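PKS (Streptomyces sp. CNQ431, PDB 5YDA) is the broadly selective acyltransferase domain of the splenocin polyketide synthase SpnD, which, as in its family, probably loads acyl building blocks for chain extension. Local coordinates at residues D65-G68 with A69-D73; R74-L77 with R78-T82; P375-S378 with L379-A383. One frame throughout, in Å; residues are numbered along the deposited sequence.

Interaction 1. Residues D65-G68 with A69-D73; sequences DVAG and ALRAD
Arg-71 reaches back over the last turn of helix 63-72 and brings the edge of its guanidinium to the carbonyl of Ala-67, four residues earlier in this small alpha/beta region next to the acyltransferase core. Segments 65-68 and 69-73 are one continuous piece of that helix, and its i to i+4 bonds make most of the contact. Ala-69 N gives its hydrogen to Asp-65 O at 2.8 Å, and Leu-70 N does the same to Val-66 O at 2.7 Å. Ala-72 N is bonded to Gly-68 O at 2.7 Å, with an N-H...O angle of 166°. Between these regular bonds the Arg-71 amide fares worse: it divides itself between Ala-67 O, at 3.3 Å from Arg-71 N, and Gly-68 O, and both bonds are weak.

Ala-67 O, weakly served by that amide, gets a better donor from the same residue's side chain. CG of Arg-71 lies beside its own backbone N (chi1 -74°), and the chain runs extended to NE before chi4 turns NH1 back toward the carbonyl. NH1 donates to Ala-67 O over 2.9 Å; the oxygen lies near the guanidinium plane, while the donor stands above the carbonyl plane. NH1 has a second acceptor in Val-33 O of strand 32-38, NH2 donates to Pro-428 O near the C-terminus, and NE is also hydrogen-bonded outside this stretch, so the arginine links the helix to the strand beside it and to the chain's tail.

On another flank, Val-66 and Leu-70 lie side by side and point the same way, toward helix 43-56, where Leu-55 and Leu-51 meet them. The apolar touch between the two is made by Val-66 CG1 and Leu-70 CD2, 3.5 Å apart.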
loop_
_atom_site.group_PDB
_atom_site.type_symbol
_atom_site.label_atom_id
_atom_site.label_comp_id
_atom_site.label_asym_id
_atom_site.label_seq_id
_atom_site.Cartn_x
_atom_site.Cartn_y
_atom_site.Cartn_z
ATOM N N ASP A 65 -10.360 19.212 24.310
ATOM C CA ASP A 65 -9.807 20.561 24.338
ATOM C C ASP A 65 -8.313 20.548 24.059
ATOM O O ASP A 65 -7.805 21.397 23.319
ATOM C CB ASP A 65 -10.074 21.218 25.694
ATOM C CG ASP A 65 -11.541 21.196 26.081
ATOM O OD1 ASP A 65 -11.826 21.077 27.297
ATOM O OD2 ASP A 65 -12.403 21.299 25.177
ATOM N N VAL A 66 -7.595 19.603 24.668
ATOM C CA VAL A 66 -6.148 19.529 24.507
ATOM C C VAL A 66 -5.777 19.379 23.034
ATOM O O VAL A 66 -4.838 20.024 22.549
ATOM C CB VAL A 66 -5.593 18.381 25.371
ATOM C CG1 VAL A 66 -4.313 17.832 24.795
ATOM C CG2 VAL A 66 -5.362 18.878 26.776
ATOM N N ALA A 67 -6.534 18.558 22.295
ATOM C CA ALA A 67 -6.256 18.347 20.876
ATOM C C ALA A 67 -6.339 19.652 20.095
ATOM O O ALA A 67 -5.458 19.957 19.283
ATOM C CB ALA A 67 -7.223 17.314 20.297
ATOM N N GLY A 68 -7.400 20.431 20.320
ATOM C CA GLY A 68 -7.511 21.723 19.658
ATOM C C GLY A 68 -6.462 22.708 20.134
ATOM O O GLY A 68 -5.864 23.435 19.334
ATOM N N ALA A 69 -6.210 22.733 21.443
ATOM C CA ALA A 69 -5.224 23.655 21.992
ATOM C C ALA A 69 -3.833 23.352 21.456
ATOM O O ALA A 69 -3.044 24.270 21.198
ATOM C CB ALA A 69 -5.240 23.588 23.521
ATOM N N LEU A 70 -3.509 22.065 21.296
ATOM C CA LEU A 70 -2.229 21.672 20.721
ATOM C C LEU A 70 -2.115 22.080 19.257
ATOM O O LEU A 70 -0.996 22.233 18.756
ATOM C CB LEU A 70 -2.042 20.162 20.858
ATOM C CG LEU A 70 -1.007 19.567 21.820
ATOM C CD1 LEU A 70 -0.375 20.597 22.721
ATOM C CD2 LEU A 70 -1.627 18.459 22.632
ATOM N N ARG A 71 -3.247 22.256 18.568
ATOM C CA ARG A 71 -3.294 22.699 17.177
ATOM C C ARG A 71 -3.285 24.217 17.043
ATOM O O ARG A 71 -2.459 24.768 16.311
ATOM C CB ARG A 71 -4.537 22.141 16.486
ATOM C CG ARG A 71 -4.468 20.673 16.164
ATOM C CD ARG A 71 -5.860 20.135 15.969
ATOM N NE ARG A 71 -5.865 18.783 15.424
ATOM C CZ ARG A 71 -5.511 17.691 16.102
ATOM N NH1 ARG A 71 -5.110 17.783 17.366
ATOM N NH2 ARG A 71 -5.563 16.499 15.516
ATOM N N ALA A 72 -4.168 24.910 17.772
ATOM C CA ALA A 72 -4.347 26.347 17.575
ATOM C C ALA A 72 -3.357 27.186 18.382
ATOM O O ALA A 72 -2.923 28.242 17.909
ATOM C CB ALA A 72 -5.783 26.746 17.924
ATOM N N ASP A 73 -2.960 26.730 19.578
ATOM C CA ASP A 73 -2.237 27.561 20.544
ATOM C C ASP A 73 -0.718 27.384 20.517
ATOM O O ASP A 73 -0.034 27.930 21.392
ATOM C CB ASP A 73 -2.730 27.290 21.974
ATOM C CG ASP A 73 -4.223 27.500 22.138
ATOM O OD1 ASP A 73 -4.864 28.058 21.224
ATOM O OD2 ASP A 73 -4.756 27.108 23.197
#

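Interaction 2. Residues R74-L77 with R78-T82; sequences RPAL and RHRLT
Arg-80 folds its side chain back along the loop that leads into its own strand, and its guanidinium edge receives the carbonyls of Leu-77 and Ala-76. The loop joins helix 63-72 to strand 79-85, which pairs antiparallel with strand 32-38 in a two-stranded sheet.

From CB, chi1 of -50° sets CG beside the backbone N and opposite the carbonyl carbon, and the chain then runs extended as far as NE. CG passes Leu-77 O at 3.5 Å, and CD skirts the same oxygen at 3.8 Å. NE then donates to Leu-77 O over 3.0 Å; its N-H...O angle of 163° and C=O...N angle of 170° make this a straight bond, and the oxygen lies in the guanidinium plane. CZ sits 4.0 Å from Ala-76 CB. At the tip, NH2 makes a longer, weak bond of 3.3 Å to Ala-76 O, while Ala-76 CB lies 3.4 Å from the same nitrogen. The third nitrogen, NH1, is taken up elsewhere: it forms a salt bridge with Asp-424 and a hydrogen bond with Trp-419 O, and the Trp-419 ring adds a cation-pi contact.

Carbonyls of two consecutive loop residues therefore share one edge of the guanidinium of a buried arginine, and the same side chain meets helix 407-420 at Trp-419 and Ser-420. Because both loop acceptors are neutral, the arginine's charge is probably balanced mainly by Asp-424, with the carbonyls contributing direction and partial negative charge.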
loop_
_atom_site.group_PDB
_atom_site.type_symbol
_atom_site.label_atom_id
_atom_site.label_comp_id
_atom_site.label_asym_id
_atom_site.label_seq_id
_atom_site.Cartn_x
_atom_site.Cartn_y
_atom_site.Cartn_z
ATOM N N ARG A 74 -0.172 26.641 19.561
ATOM C CA ARG A 74 1.268 26.433 19.491
ATOM C C ARG A 74 1.701 26.427 18.031
ATOM O O ARG A 74 0.910 26.078 17.146
ATOM C CB ARG A 74 1.684 25.113 20.170
ATOM C CG ARG A 74 1.598 25.146 21.701
ATOM C CD ARG A 74 2.889 25.674 22.330
ATOM N NE ARG A 74 2.676 26.756 23.297
ATOM C CZ ARG A 74 2.177 26.593 24.521
ATOM N NH1 ARG A 74 1.814 25.384 24.940
ATOM N NH2 ARG A 74 2.034 27.642 25.329
ATOM N N PRO A 75 2.934 26.838 17.748
ATOM C CA PRO A 75 3.439 26.764 16.374
ATOM C C PRO A 75 3.951 25.367 16.045
ATOM O O PRO A 75 4.338 24.592 16.924
ATOM C CB PRO A 75 4.579 27.788 16.369
ATOM C CG PRO A 75 5.082 27.768 17.786
ATOM C CD PRO A 75 3.897 27.474 18.666
ATOM N N ALA A 76 3.939 25.050 14.750
ATOM C CA ALA A 76 4.390 23.743 14.265
ATOM C C ALA A 76 5.888 23.818 13.981
ATOM O O ALA A 76 6.322 24.157 12.879
ATOM C CB ALA A 76 3.596 23.330 13.033
ATOM N N LEU A 77 6.688 23.472 14.984
ATOM C CA LEU A 77 8.136 23.596 14.902
ATOM C C LEU A 77 8.740 22.394 14.165
ATOM O O LEU A 77 8.029 21.523 13.656
ATOM C CB LEU A 77 8.714 23.775 16.303
ATOM C CG LEU A 77 8.082 24.857 17.190
ATOM C CD1 LEU A 77 8.880 25.023 18.470
ATOM C CD2 LEU A 77 7.983 26.175 16.456
ATOM N N ARG A 78 10.078 22.326 14.124
ATOM C CA ARG A 78 10.762 21.438 13.185
ATOM C C ARG A 78 10.757 19.986 13.647
ATOM O O ARG A 78 10.624 19.076 12.822
ATOM C CB ARG A 78 12.205 21.912 12.949
ATOM C CG ARG A 78 12.338 23.130 12.007
ATOM C CD ARG A 78 13.725 23.268 11.314
ATOM N NE ARG A 78 14.839 22.591 11.991
ATOM C CZ ARG A 78 15.576 21.622 11.441
ATOM N NH1 ARG A 78 15.323 21.218 10.194
ATOM N NH2 ARG A 78 16.569 21.054 12.132
ATOM N N HIS A 79 10.932 19.748 14.942
ATOM C CA HIS A 79 10.989 18.401 15.496
ATOM C C HIS A 79 9.611 18.030 16.032
ATOM O O HIS A 79 9.096 18.696 16.935
ATOM C CB HIS A 79 12.041 18.317 16.602
ATOM C CG HIS A 79 13.451 18.425 16.108
ATOM N ND1 HIS A 79 14.316 17.353 16.094
ATOM C CD2 HIS A 79 14.148 19.476 15.620
ATOM C CE1 HIS A 79 15.483 17.736 15.612
ATOM N NE2 HIS A 79 15.409 19.020 15.317
ATOM N N ARG A 80 9.018 16.964 15.488
ATOM C CA ARG A 80 7.622 16.643 15.746
ATOM C C ARG A 80 7.451 15.194 16.174
ATOM O O ARG A 80 8.188 14.310 15.733
ATOM C CB ARG A 80 6.758 16.879 14.505
ATOM C CG ARG A 80 6.944 18.223 13.871
ATOM C CD ARG A 80 6.022 18.421 12.675
ATOM N NE ARG A 80 6.047 19.819 12.251
ATOM C CZ ARG A 80 5.441 20.302 11.174
ATOM N NH1 ARG A 80 4.738 19.502 10.373
ATOM N NH2 ARG A 80 5.532 21.600 10.899
ATOM N N LEU A 81 6.450 14.958 17.024
ATOM C CA LEU A 81 5.911 13.619 17.239
ATOM C C LEU A 81 4.424 13.737 17.557
ATOM O O LEU A 81 3.906 14.822 17.821
ATOM C CB LEU A 81 6.660 12.856 18.344
ATOM C CG LEU A 81 6.737 13.328 19.801
ATOM C CD1 LEU A 81 5.432 13.136 20.566
ATOM C CD2 LEU A 81 7.868 12.582 20.500
ATOM N N THR A 82 3.734 12.603 17.521
ATOM C CA THR A 82 2.322 12.565 17.855
ATOM C C THR A 82 2.056 11.336 18.699
ATOM O O THR A 82 2.829 10.377 18.689
ATOM C CB THR A 82 1.398 12.509 16.627
ATOM O OG1 THR A 82 1.622 11.281 15.915
ATOM C CG2 THR A 82 1.603 13.708 15.707
#

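Interaction 3. Residues P375-S378 with L379-A383; sequences PGDS and LTKLA
Asp-377 and Lys-381 meet over the first turn of helix 378-387, just after the loop that leaves strand 369-372 of the mixed sheet in the acyltransferase domain. Pro-375 brings the chain up to this turn and its carbonyl O accepts a hydrogen bond from Thr-121 OG1. Gly-376 follows with positive phi (99°), at backbone angles where a side chain would be jammed against the preceding carbonyl O; its backbone is hydrogen-bonded to that of Met-398.

Asp-377 occupies the N-cap position, yet its side chain makes no capping bond. Its CG lies between the backbone N and the carbonyl carbon (chi1 63°), which carries the carboxylate toward Lys-381 instead. There OD2 and Lys-381 NZ form a long salt bridge of 3.5 Å, weak as a hydrogen bond, with OD1 a little farther from NZ at 3.8 Å. The two side chains cross obliquely, the lysine bending at chi3 and chi4 to bring NZ round. In the backbone, Lys-381 N donates to Asp-377 O over 3.1 Å, at an N-H...O angle of 158°.

Ser-378, the first helical residue, offers its carbonyl to Leu-382 N in a weak bond of 3.4 Å; Leu-382 CG packs on the same oxygen at 3.3 Å. The helix start also draws on the strand before: Leu-379 N donates to Glu-372 OE2, and the Thr-380 hydroxyl OG1 is hydrogen-bonded to Glu-372 OE1.

One carboxylate thus serves the helix start from the preceding strand, while that of Asp-377 pairs with an exposed lysine. Negative charge near a helix N-terminus probably suits the helix dipole, although the length of the salt bridge suggests that its own contribution is modest.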
loop_
_atom_site.group_PDB
_atom_site.type_symbol
_atom_site.label_atom_id
_atom_site.label_comp_id
_atom_site.label_asym_id
_atom_site.label_seq_id
_atom_site.Cartn_x
_atom_site.Cartn_y
_atom_site.Cartn_z
ATOM N N PRO A 375 -2.893 -3.611 3.190
ATOM C CA PRO A 375 -2.488 -4.348 4.402
ATOM C C PRO A 375 -1.018 -4.732 4.360
ATOM O O PRO A 375 -0.536 -5.293 3.372
ATOM C CB PRO A 375 -3.390 -5.593 4.386
ATOM C CG PRO A 375 -3.690 -5.820 2.951
ATOM C CD PRO A 375 -3.787 -4.409 2.333
ATOM N N GLY A 376 -0.314 -4.436 5.445
ATOM C CA GLY A 376 1.029 -4.936 5.663
ATOM C C GLY A 376 2.118 -3.934 5.319
ATOM O O GLY A 376 1.899 -2.727 5.147
ATOM N N ASP A 377 3.333 -4.472 5.211
ATOM C CA ASP A 377 4.519 -3.668 4.965
ATOM C C ASP A 377 5.421 -4.340 3.941
ATOM O O ASP A 377 6.643 -4.157 3.970
ATOM C CB ASP A 377 5.294 -3.425 6.263
ATOM C CG ASP A 377 5.824 -4.724 6.885
ATOM O OD1 ASP A 377 5.550 -5.831 6.351
ATOM O OD2 ASP A 377 6.509 -4.639 7.917
ATOM N N SER A 378 4.846 -5.120 3.029
ATOM C CA SER A 378 5.688 -5.881 2.112
ATOM C C SER A 378 6.432 -4.972 1.134
ATOM O O SER A 378 7.601 -5.224 0.830
ATOM C CB SER A 378 4.847 -6.925 1.373
ATOM O OG SER A 378 3.877 -6.294 0.540
ATOM N N LEU A 379 5.792 -3.914 0.625
ATOM C CA LEU A 379 6.519 -3.028 -0.292
ATOM C C LEU A 379 7.471 -2.102 0.453
ATOM O O LEU A 379 8.508 -1.702 -0.099
ATOM C CB LEU A 379 5.554 -2.189 -1.135
ATOM C CG LEU A 379 4.584 -2.944 -2.043
ATOM C CD1 LEU A 379 3.874 -1.957 -2.984
ATOM C CD2 LEU A 379 5.282 -4.055 -2.821
ATOM N N THR A 380 7.131 -1.761 1.699
ATOM C CA THR A 380 8.012 -0.954 2.542
ATOM C C THR A 380 9.360 -1.642 2.768
ATOM O O THR A 380 10.411 -0.991 2.706
ATOM C CB THR A 380 7.305 -0.677 3.875
ATOM O OG1 THR A 380 6.122 0.083 3.617
ATOM C CG2 THR A 380 8.199 0.077 4.854
ATOM N N LYS A 381 9.352 -2.964 3.012
ATOM C CA LYS A 381 10.611 -3.697 3.181
ATOM C C LYS A 381 11.430 -3.693 1.898
ATOM O O LYS A 381 12.656 -3.512 1.937
ATOM C CB LYS A 381 10.349 -5.138 3.621
ATOM C CG LYS A 381 9.862 -5.340 5.052
ATOM C CD LYS A 381 9.154 -6.702 5.138
ATOM C CE LYS A 381 9.549 -7.539 6.335
ATOM N NZ LYS A 381 8.950 -7.107 7.614
ATOM N N LEU A 382 10.775 -3.903 0.750
ATOM C CA LEU A 382 11.492 -3.853 -0.521
ATOM C C LEU A 382 12.119 -2.480 -0.737
ATOM O O LEU A 382 13.267 -2.375 -1.194
ATOM C CB LEU A 382 10.550 -4.197 -1.681
ATOM C CG LEU A 382 9.831 -5.555 -1.625
ATOM C CD1 LEU A 382 8.761 -5.639 -2.750
ATOM C CD2 LEU A 382 10.847 -6.743 -1.685
ATOM N N ALA A 383 11.379 -1.414 -0.402
ATOM C CA ALA A 383 11.896 -0.060 -0.573
ATOM C C ALA A 383 13.079 0.194 0.353
ATOM O O ALA A 383 14.076 0.794 -0.063
ATOM C CB ALA A 383 10.786 0.970 -0.325
#

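Interactions 1 and 2 adjoin in the sequence and have centres about 12 Å apart: interaction 1 runs along helix 63-72 to its end, and the following loop opens the second and runs into strand 79-85. Both belong to the small region with the two-stranded antiparallel sheet of 32-38 and 79-85, on the same side of the chain's centre. Interaction 3 comes roughly 300 residues later, near that centre, where strand 369-372 of the mixed sheet gives way to helix 378-387. Its centre is about 34 Å from that of interaction 1 and about 27 Å from that of interaction 2. The first two thus lie in the flanking region, the third in the acyltransferase core.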